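Local atomic coordinates of coiled-coil quantitatively-enriched protein 1 (Schizosaccharomyces pombe, PDB entry 7CUJ), a protein that links telomeres to the meiotic centrosome and is required for telomere clustering in meiosis, telomere length regulation and chromosome segregation. Residues Phe35-Phe40 against Glu51-Phe56; Gly215-Ala220 against Gly238-Leu243. One frame throughout, in Å; residues are numbered along the deposited sequence.

Interaction 1 (Phe35-Phe40 against Glu51-Phe56); sequences FCIDHF and EKIRLF
Phe40 and Phe56 each present one ring face across this contact, and each face receives an aliphatic carbon of an isoleucine. Over Phe40 lies CG1 of Ile53, 4.0 Å from the ring centroid and 24° off the normal, a CH-pi contact displaced toward the CG side of the ring, since Phe40 CG to Ile53 CG1 is 3.6 Å. The CG2 branch of Ile53 follows the same ring outward to CE2. On Phe56 the visitor is CD1 of Ile37, which stands over the CE1-CZ rim, with Ile37 CD1 to Phe56 CE1 at 3.7 Å; the two side chains cross at about a right angle.

Ile53 is central to the contact. With CG1 anti to its carbonyl carbon (chi1 -71°), its CD1 touches both Phe40 CB and Cys36 SG, the latter 3.8 Å from Ile53 CD1. Replacing the Phe40 ring by the methyl of an alanine is likely to strip CG2 and much of CG1 of Ile53 of aromatic cover and open a gap beside them.

The segment axes approach to 10.3 Å and cross at -119°. Val237 and Ala241 of helix 232-243 touch Ile37, and Phe33 meets the Phe56 ring edge-to-face. On the polar side, His39 ND1 bonds Lys52 NZ of the second subunit, placing this helix pair at the subunit interface. No hydrogen bond joins the two segments: buried apolar carbons, one sulfur and two aromatic faces hold helices 34-41 and 47-65 together, consistent with cohesion that depends on shape rather than on charge.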
ATOM      1  N   PHE A  35      -2.743  -3.281  -0.744  1.00 18.12           N
ATOM      2  CA  PHE A  35      -1.973  -3.272  -1.979  1.00 18.68           C
ATOM      3  C   PHE A  35      -1.243  -4.600  -2.154  1.00 19.10           C
ATOM      4  O   PHE A  35      -1.333  -5.226  -3.206  1.00 19.46           O
ATOM      5  CB  PHE A  35      -0.961  -2.122  -1.996  1.00 18.38           C
ATOM      6  CG  PHE A  35      -0.160  -2.028  -3.272  1.00 19.55           C
ATOM      7  CD1 PHE A  35       0.950  -2.833  -3.481  1.00 19.87           C
ATOM      8  CD2 PHE A  35      -0.535  -1.155  -4.283  1.00 20.68           C
ATOM      9  CE1 PHE A  35       1.673  -2.762  -4.664  1.00 21.37           C
ATOM     10  CE2 PHE A  35       0.191  -1.078  -5.464  1.00 21.79           C
ATOM     11  CZ  PHE A  35       1.297  -1.878  -5.653  1.00 22.13           C
ATOM     12  N   CYS A  36      -0.518  -4.997  -1.104  1.00 19.76           N
ATOM     13  CA  CYS A  36       0.326  -6.180  -1.073  1.00 21.14           C
ATOM     14  C   CYS A  36      -0.489  -7.450  -1.329  1.00 21.38           C
ATOM     15  O   CYS A  36      -0.039  -8.335  -2.052  1.00 21.55           O
ATOM     16  CB  CYS A  36       1.020  -6.278   0.280  1.00 22.12           C
ATOM     17  SG  CYS A  36       2.352  -7.502   0.319  1.00 26.43           S
ATOM     18  N   ILE A  37      -1.679  -7.533  -0.722  1.00 20.37           N
ATOM     19  CA  ILE A  37      -2.542  -8.696  -0.865  1.00 22.04           C
ATOM     20  C   ILE A  37      -3.051  -8.762  -2.303  1.00 24.35           C
ATOM     21  O   ILE A  37      -2.996  -9.820  -2.931  1.00 25.51           O
ATOM     22  CB  ILE A  37      -3.689  -8.675   0.171  1.00 20.86           C
ATOM     23  CG1 ILE A  37      -3.192  -9.054   1.570  1.00 20.14           C
ATOM     24  CG2 ILE A  37      -4.843  -9.563  -0.269  1.00 20.76           C
ATOM     25  CD1 ILE A  37      -4.158  -8.721   2.686  1.00 19.28           C
ATOM     26  N   ASP A  38      -3.518  -7.615  -2.816  1.00 24.76           N
ATOM     27  CA  ASP A  38      -4.052  -7.521  -4.164  1.00 26.96           C
ATOM     28  C   ASP A  38      -2.986  -7.944  -5.173  1.00 27.74           C
ATOM     29  O   ASP A  38      -3.280  -8.681  -6.111  1.00 29.57           O
ATOM     30  CB  ASP A  38      -4.607  -6.124  -4.454  1.00 27.36           C
ATOM     31  CG  ASP A  38      -5.111  -5.958  -5.878  1.00 29.91           C
ATOM     32  OD1 ASP A  38      -6.106  -6.627  -6.234  1.00 32.36           O
ATOM     33  OD2 ASP A  38      -4.497  -5.171  -6.624  1.00 31.18           O
ATOM     34  N   HIS A  39      -1.751  -7.481  -4.954  1.00 27.49           N
ATOM     35  CA  HIS A  39      -0.630  -7.785  -5.830  1.00 29.46           C
ATOM     36  C   HIS A  39      -0.344  -9.284  -5.819  1.00 31.60           C
ATOM     37  O   HIS A  39      -0.295  -9.915  -6.873  1.00 35.47           O
ATOM     38  CB  HIS A  39       0.600  -6.960  -5.429  1.00 28.36           C
ATOM     39  CG  HIS A  39       1.764  -7.140  -6.344  1.00 30.23           C
ATOM     40  ND1 HIS A  39       1.936  -6.368  -7.482  1.00 30.56           N
ATOM     41  CD2 HIS A  39       2.811  -7.992  -6.301  1.00 31.53           C
ATOM     42  CE1 HIS A  39       3.038  -6.740  -8.098  1.00 31.86           C
ATOM     43  NE2 HIS A  39       3.597  -7.733  -7.392  1.00 33.17           N
ATOM     44  N   PHE A  40      -0.183  -9.838  -4.612  1.00 30.74           N
ATOM     45  CA  PHE A  40       0.235 -11.214  -4.400  1.00 31.96           C
ATOM     46  C   PHE A  40      -0.823 -12.200  -4.896  1.00 32.62           C
ATOM     47  O   PHE A  40      -0.481 -13.278  -5.379  1.00 34.45           O
ATOM     48  CB  PHE A  40       0.541 -11.431  -2.916  1.00 30.58           C
ATOM     49  CG  PHE A  40       0.813 -12.860  -2.523  1.00 31.95           C
ATOM     50  CD1 PHE A  40       2.014 -13.472  -2.856  1.00 33.66           C
ATOM     51  CD2 PHE A  40      -0.128 -13.591  -1.811  1.00 31.23           C
ATOM     52  CE1 PHE A  40       2.267 -14.786  -2.490  1.00 35.42           C
ATOM     53  CE2 PHE A  40       0.126 -14.905  -1.445  1.00 32.71           C
ATOM     54  CZ  PHE A  40       1.323 -15.500  -1.785  1.00 34.66           C
ATOM     55  N   GLU A  51       7.852 -12.157   1.220  1.00 35.27           N
ATOM     56  CA  GLU A  51       8.393 -11.928   2.551  1.00 35.76           C
ATOM     57  C   GLU A  51       7.387 -11.142   3.389  1.00 33.35           C
ATOM     58  O   GLU A  51       7.194 -11.437   4.567  1.00 33.14           O
ATOM     59  CB  GLU A  51       9.728 -11.184   2.441  1.00 39.11           C
ATOM     60  CG  GLU A  51      10.384 -10.871   3.776  1.00 42.45           C
ATOM     61  CD  GLU A  51      11.863 -10.528   3.700  1.00 48.10           C
ATOM     62  OE1 GLU A  51      12.588 -10.858   4.660  1.00 54.07           O
ATOM     63  OE2 GLU A  51      12.292  -9.931   2.680  1.00 51.30           O
ATOM     64  N   LYS A  52       6.747 -10.147   2.758  1.00 30.78           N
ATOM     65  CA  LYS A  52       5.789  -9.276   3.420  1.00 27.51           C
ATOM     66  C   LYS A  52       4.480 -10.016   3.685  1.00 23.75           C
ATOM     67  O   LYS A  52       3.798  -9.728   4.665  1.00 21.59           O
ATOM     68  CB  LYS A  52       5.577  -7.997   2.603  1.00 26.97           C
ATOM     69  CG  LYS A  52       6.572  -6.887   2.911  1.00 28.75           C
ATOM     70  CD  LYS A  52       6.850  -5.968   1.748  1.00 28.93           C
ATOM     71  CE  LYS A  52       7.870  -4.903   2.093  1.00 30.80           C
ATOM     72  NZ  LYS A  52       8.145  -4.018   0.937  1.00 30.82           N
ATOM     73  N   ILE A  53       4.138 -10.964   2.807  1.00 23.09           N
ATOM     74  CA  ILE A  53       2.932 -11.755   2.985  1.00 22.44           C
ATOM     75  C   ILE A  53       3.106 -12.691   4.180  1.00 23.27           C
ATOM     76  O   ILE A  53       2.135 -12.981   4.875  1.00 23.27           O
ATOM     77  CB  ILE A  53       2.535 -12.496   1.689  1.00 22.60           C
ATOM     78  CG1 ILE A  53       2.009 -11.533   0.619  1.00 21.81           C
ATOM     79  CG2 ILE A  53       1.539 -13.616   1.971  1.00 21.61           C
ATOM     80  CD1 ILE A  53       0.725 -10.823   0.991  1.00 19.66           C
ATOM     81  N   ARG A  54       4.343 -13.138   4.429  1.00 25.08           N
ATOM     82  CA  ARG A  54       4.621 -13.986   5.580  1.00 25.83           C
ATOM     83  C   ARG A  54       4.372 -13.209   6.873  1.00 23.53           C
ATOM     84  O   ARG A  54       3.920 -13.786   7.855  1.00 24.21           O
ATOM     85  CB  ARG A  54       6.020 -14.608   5.508  1.00 29.31           C
ATOM     86  CG  ARG A  54       6.109 -15.790   4.554  1.00 32.05           C
ATOM     87  CD  ARG A  54       7.352 -16.647   4.719  1.00 35.54           C
ATOM     88  NE  ARG A  54       8.589 -15.878   4.641  1.00 38.21           N
ATOM     89  CZ  ARG A  54       9.191 -15.513   3.512  1.00 39.42           C
ATOM     90  NH1 ARG A  54       8.676 -15.843   2.339  1.00 39.16           N
ATOM     91  NH2 ARG A  54      10.312 -14.813   3.561  1.00 40.61           N
ATOM     92  N   LEU A  55       4.648 -11.900   6.852  1.00 21.89           N
ATOM     93  CA  LEU A  55       4.396 -11.049   8.004  1.00 20.29           C
ATOM     94  C   LEU A  55       2.891 -10.869   8.203  1.00 18.65           C
ATOM     95  O   LEU A  55       2.418 -10.826   9.338  1.00 18.01           O
ATOM     96  CB  LEU A  55       5.112  -9.705   7.824  1.00 20.22           C
ATOM     97  CG  LEU A  55       4.901  -8.687   8.943  1.00 20.06           C
ATOM     98  CD1 LEU A  55       5.501  -9.167  10.263  1.00 20.50           C
ATOM     99  CD2 LEU A  55       5.457  -7.322   8.554  1.00 20.35           C
ATOM    100  N   PHE A  56       2.151 -10.773   7.088  1.00 17.24           N
ATOM    101  CA  PHE A  56       0.698 -10.704   7.127  1.00 16.14           C
ATOM    102  C   PHE A  56       0.143 -11.959   7.795  1.00 16.18           C
ATOM    103  O   PHE A  56      -0.708 -11.873   8.677  1.00 16.13           O
ATOM    104  CB  PHE A  56       0.096 -10.562   5.724  1.00 15.44           C
ATOM    105  CG  PHE A  56      -1.400 -10.742   5.701  1.00 14.62           C
ATOM    106  CD1 PHE A  56      -2.244  -9.720   6.117  1.00 13.99           C
ATOM    107  CD2 PHE A  56      -1.969 -11.946   5.308  1.00 14.71           C
ATOM    108  CE1 PHE A  56      -3.620  -9.892   6.121  1.00 13.73           C
ATOM    109  CE2 PHE A  56      -3.345 -12.117   5.316  1.00 14.29           C
ATOM    110  CZ  PHE A  56      -4.169 -11.091   5.723  1.00 14.10           C
TER

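Interaction 2 (Gly215-Ala220 against Gly238-Leu243); sequences GSIEHA and GVVATL
Val240 meets the first turn of helix 217-223 with a single methyl, CG2, which comes to 3.4 Å from Ile217 CA and lies 4.0 Å from Ala220 CB. Its chi1 of 155° sets CG1 anti to the backbone N and leaves CG2 beside that N, directed at the backbone of Ile217. Ile217 offers mainly its backbone and CB here, while the rest of its side chain packs on Ile57, Ala60 and His61 of helix 47-65.

At the end of helix 232-243, Leu243 carries CD1 to 3.8 Å from Gly215 O, while at the other end of the contact Ala220 CB approaches Val239 CG1 more loosely, at 4.3 Å.

The opposing turn is fixed by its own polar groups. Ser216 is the N-cap: with chi1 at 72° its OG accepts from Glu218 N at 3.2 Å, and the same OG is also bonded to His213 O. His219 ND1 accepts from Gly215 N in the plane of its ring, while NE2 bonds Met308 O, so the imidazole is held from two sides.

The work is thus divided. Polar bonds fix the loop and the N-cap that follow strand 208-213, whereas the approach of helix 232-243, with no hydrogen bond between the segments, rests on methyl groups against backbone and against one another.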
ATOM      1  N   GLY A 215     -13.569 -17.776  10.814  1.00 26.26           N
ATOM      2  CA  GLY A 215     -13.358 -16.665   9.899  1.00 24.53           C
ATOM      3  C   GLY A 215     -11.926 -16.133   9.930  1.00 22.14           C
ATOM      4  O   GLY A 215     -11.623 -15.155   9.252  1.00 21.27           O
ATOM      5  N   SER A 216     -11.061 -16.789  10.715  1.00 21.15           N
ATOM      6  CA  SER A 216      -9.667 -16.394  10.852  1.00 19.97           C
ATOM      7  C   SER A 216      -8.817 -17.116   9.807  1.00 20.53           C
ATOM      8  O   SER A 216      -9.346 -17.883   9.005  1.00 21.45           O
ATOM      9  CB  SER A 216      -9.171 -16.661  12.253  1.00 19.22           C
ATOM     10  OG  SER A 216      -9.010 -18.054  12.481  1.00 19.00           O
ATOM     11  N   ILE A 217      -7.498 -16.867   9.841  1.00 20.80           N
ATOM     12  CA  ILE A 217      -6.538 -17.560   8.994  1.00 20.95           C
ATOM     13  C   ILE A 217      -6.506 -19.047   9.344  1.00 21.60           C
ATOM     14  O   ILE A 217      -6.158 -19.869   8.500  1.00 22.21           O
ATOM     15  CB  ILE A 217      -5.131 -16.929   9.071  1.00 21.36           C
ATOM     16  CG1 ILE A 217      -4.211 -17.514   7.995  1.00 22.46           C
ATOM     17  CG2 ILE A 217      -4.536 -17.075  10.466  1.00 21.00           C
ATOM     18  CD1 ILE A 217      -2.984 -16.693   7.705  1.00 22.79           C
ATOM     19  N   GLU A 218      -6.853 -19.367  10.596  1.00 21.08           N
ATOM     20  CA  GLU A 218      -6.873 -20.736  11.084  1.00 22.10           C
ATOM     21  C   GLU A 218      -7.930 -21.520  10.310  1.00 22.73           C
ATOM     22  O   GLU A 218      -7.676 -22.636   9.864  1.00 25.12           O
ATOM     23  CB  GLU A 218      -7.181 -20.771  12.582  1.00 21.68           C
ATOM     24  CG  GLU A 218      -6.202 -19.998  13.448  1.00 20.62           C
ATOM     25  CD  GLU A 218      -6.345 -20.281  14.936  1.00 21.01           C
ATOM     26  OE1 GLU A 218      -7.469 -20.134  15.470  1.00 21.03           O
ATOM     27  OE2 GLU A 218      -5.336 -20.660  15.558  1.00 21.03           O
ATOM     28  N   HIS A 219      -9.110 -20.909  10.153  1.00 22.38           N
ATOM     29  CA  HIS A 219     -10.205 -21.465   9.376  1.00 23.97           C
ATOM     30  C   HIS A 219      -9.769 -21.685   7.928  1.00 25.32           C
ATOM     31  O   HIS A 219     -10.064 -22.728   7.348  1.00 26.74           O
ATOM     32  CB  HIS A 219     -11.429 -20.545   9.472  1.00 23.59           C
ATOM     33  CG  HIS A 219     -12.708 -21.180   9.045  1.00 25.34           C
ATOM     34  ND1 HIS A 219     -13.934 -20.593   9.292  1.00 26.42           N
ATOM     35  CD2 HIS A 219     -12.964 -22.340   8.403  1.00 27.58           C
ATOM     36  CE1 HIS A 219     -14.893 -21.359   8.811  1.00 28.72           C
ATOM     37  NE2 HIS A 219     -14.321 -22.438   8.263  1.00 29.81           N
ATOM     38  N   ALA A 220      -9.059 -20.697   7.365  1.00 25.27           N
ATOM     39  CA  ALA A 220      -8.621 -20.734   5.978  1.00 27.58           C
ATOM     40  C   ALA A 220      -7.588 -21.840   5.765  1.00 29.06           C
ATOM     41  O   ALA A 220      -7.674 -22.589   4.793  1.00 32.13           O
ATOM     42  CB  ALA A 220      -8.088 -19.382   5.561  1.00 26.16           C
ATOM     43  N   GLY A 238      -6.295 -14.822   0.326  1.00 23.06           N
ATOM     44  CA  GLY A 238      -7.455 -14.341  -0.406  1.00 23.36           C
ATOM     45  C   GLY A 238      -8.736 -14.456   0.415  1.00 23.31           C
ATOM     46  O   GLY A 238      -9.506 -13.500   0.504  1.00 22.35           O
ATOM     47  N   VAL A 239      -8.937 -15.633   1.026  1.00 23.92           N
ATOM     48  CA  VAL A 239     -10.140 -15.933   1.785  1.00 25.47           C
ATOM     49  C   VAL A 239     -10.208 -14.996   2.989  1.00 23.64           C
ATOM     50  O   VAL A 239     -11.239 -14.375   3.243  1.00 25.62           O
ATOM     51  CB  VAL A 239     -10.198 -17.421   2.195  1.00 26.45           C
ATOM     52  CG1 VAL A 239     -11.254 -17.699   3.255  1.00 27.10           C
ATOM     53  CG2 VAL A 239     -10.404 -18.336   0.998  1.00 29.86           C
ATOM     54  N   VAL A 240      -9.092 -14.899   3.716  1.00 21.94           N
ATOM     55  CA  VAL A 240      -9.002 -14.048   4.890  1.00 21.63           C
ATOM     56  C   VAL A 240      -9.253 -12.598   4.481  1.00 21.05           C
ATOM     57  O   VAL A 240     -10.019 -11.901   5.141  1.00 22.52           O
ATOM     58  CB  VAL A 240      -7.662 -14.246   5.628  1.00 21.41           C
ATOM     59  CG1 VAL A 240      -7.251 -13.030   6.440  1.00 21.04           C
ATOM     60  CG2 VAL A 240      -7.696 -15.484   6.510  1.00 21.76           C
ATOM     61  N   ALA A 241      -8.616 -12.164   3.385  1.00 20.49           N
ATOM     62  CA  ALA A 241      -8.809 -10.820   2.862  1.00 21.14           C
ATOM     63  C   ALA A 241     -10.291 -10.554   2.591  1.00 22.52           C
ATOM     64  O   ALA A 241     -10.814  -9.521   3.002  1.00 23.64           O
ATOM     65  CB  ALA A 241      -7.957 -10.586   1.635  1.00 20.44           C
ATOM     66  N   THR A 242     -10.965 -11.494   1.917  1.00 23.49           N
ATOM     67  CA  THR A 242     -12.367 -11.319   1.570  1.00 27.06           C
ATOM     68  C   THR A 242     -13.217 -11.224   2.834  1.00 27.66           C
ATOM     69  O   THR A 242     -14.025 -10.308   2.969  1.00 30.15           O
ATOM     70  CB  THR A 242     -12.869 -12.419   0.625  1.00 29.35           C
ATOM     71  OG1 THR A 242     -12.107 -12.346  -0.581  1.00 30.66           O
ATOM     72  CG2 THR A 242     -14.339 -12.284   0.290  1.00 32.35           C
ATOM     73  N   LEU A 243     -13.012 -12.165   3.763  1.00 27.33           N
ATOM     74  CA  LEU A 243     -13.820 -12.251   4.968  1.00 29.00           C
ATOM     75  C   LEU A 243     -13.693 -10.977   5.804  1.00 29.63           C
ATOM     76  O   LEU A 243     -14.646 -10.590   6.479  1.00 29.90           O
ATOM     77  CB  LEU A 243     -13.414 -13.492   5.774  1.00 28.97           C
ATOM     78  CG  LEU A 243     -13.807 -14.840   5.164  1.00 30.57           C
ATOM     79  CD1 LEU A 243     -13.193 -15.991   5.945  1.00 31.05           C
ATOM     80  CD2 LEU A 243     -15.318 -15.001   5.088  1.00 32.56           C
TER

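This chain is one fragment of Ccq1, a parallel-sheet core with helices attached; the telomeric role belongs to the whole protein. The two contacts lie in series along the chain, interaction 1 closing before interaction 2 opens, yet their centres are only 14 Å apart. They meet directly: Phe56 CZ is 3.7 Å from Val240 CG1, and Ile37 CG2 is 3.8 Å from Ala241 CB. Helix 232-243 thus packs against helices 34-41 and 47-65 as well as helix 217-223, which follows strand 208-213 of the sheet. The apolar contacts join up through helix 232-243, which probably ties the packing of this part to the interface where 34-41 and 47-65 face the second subunit.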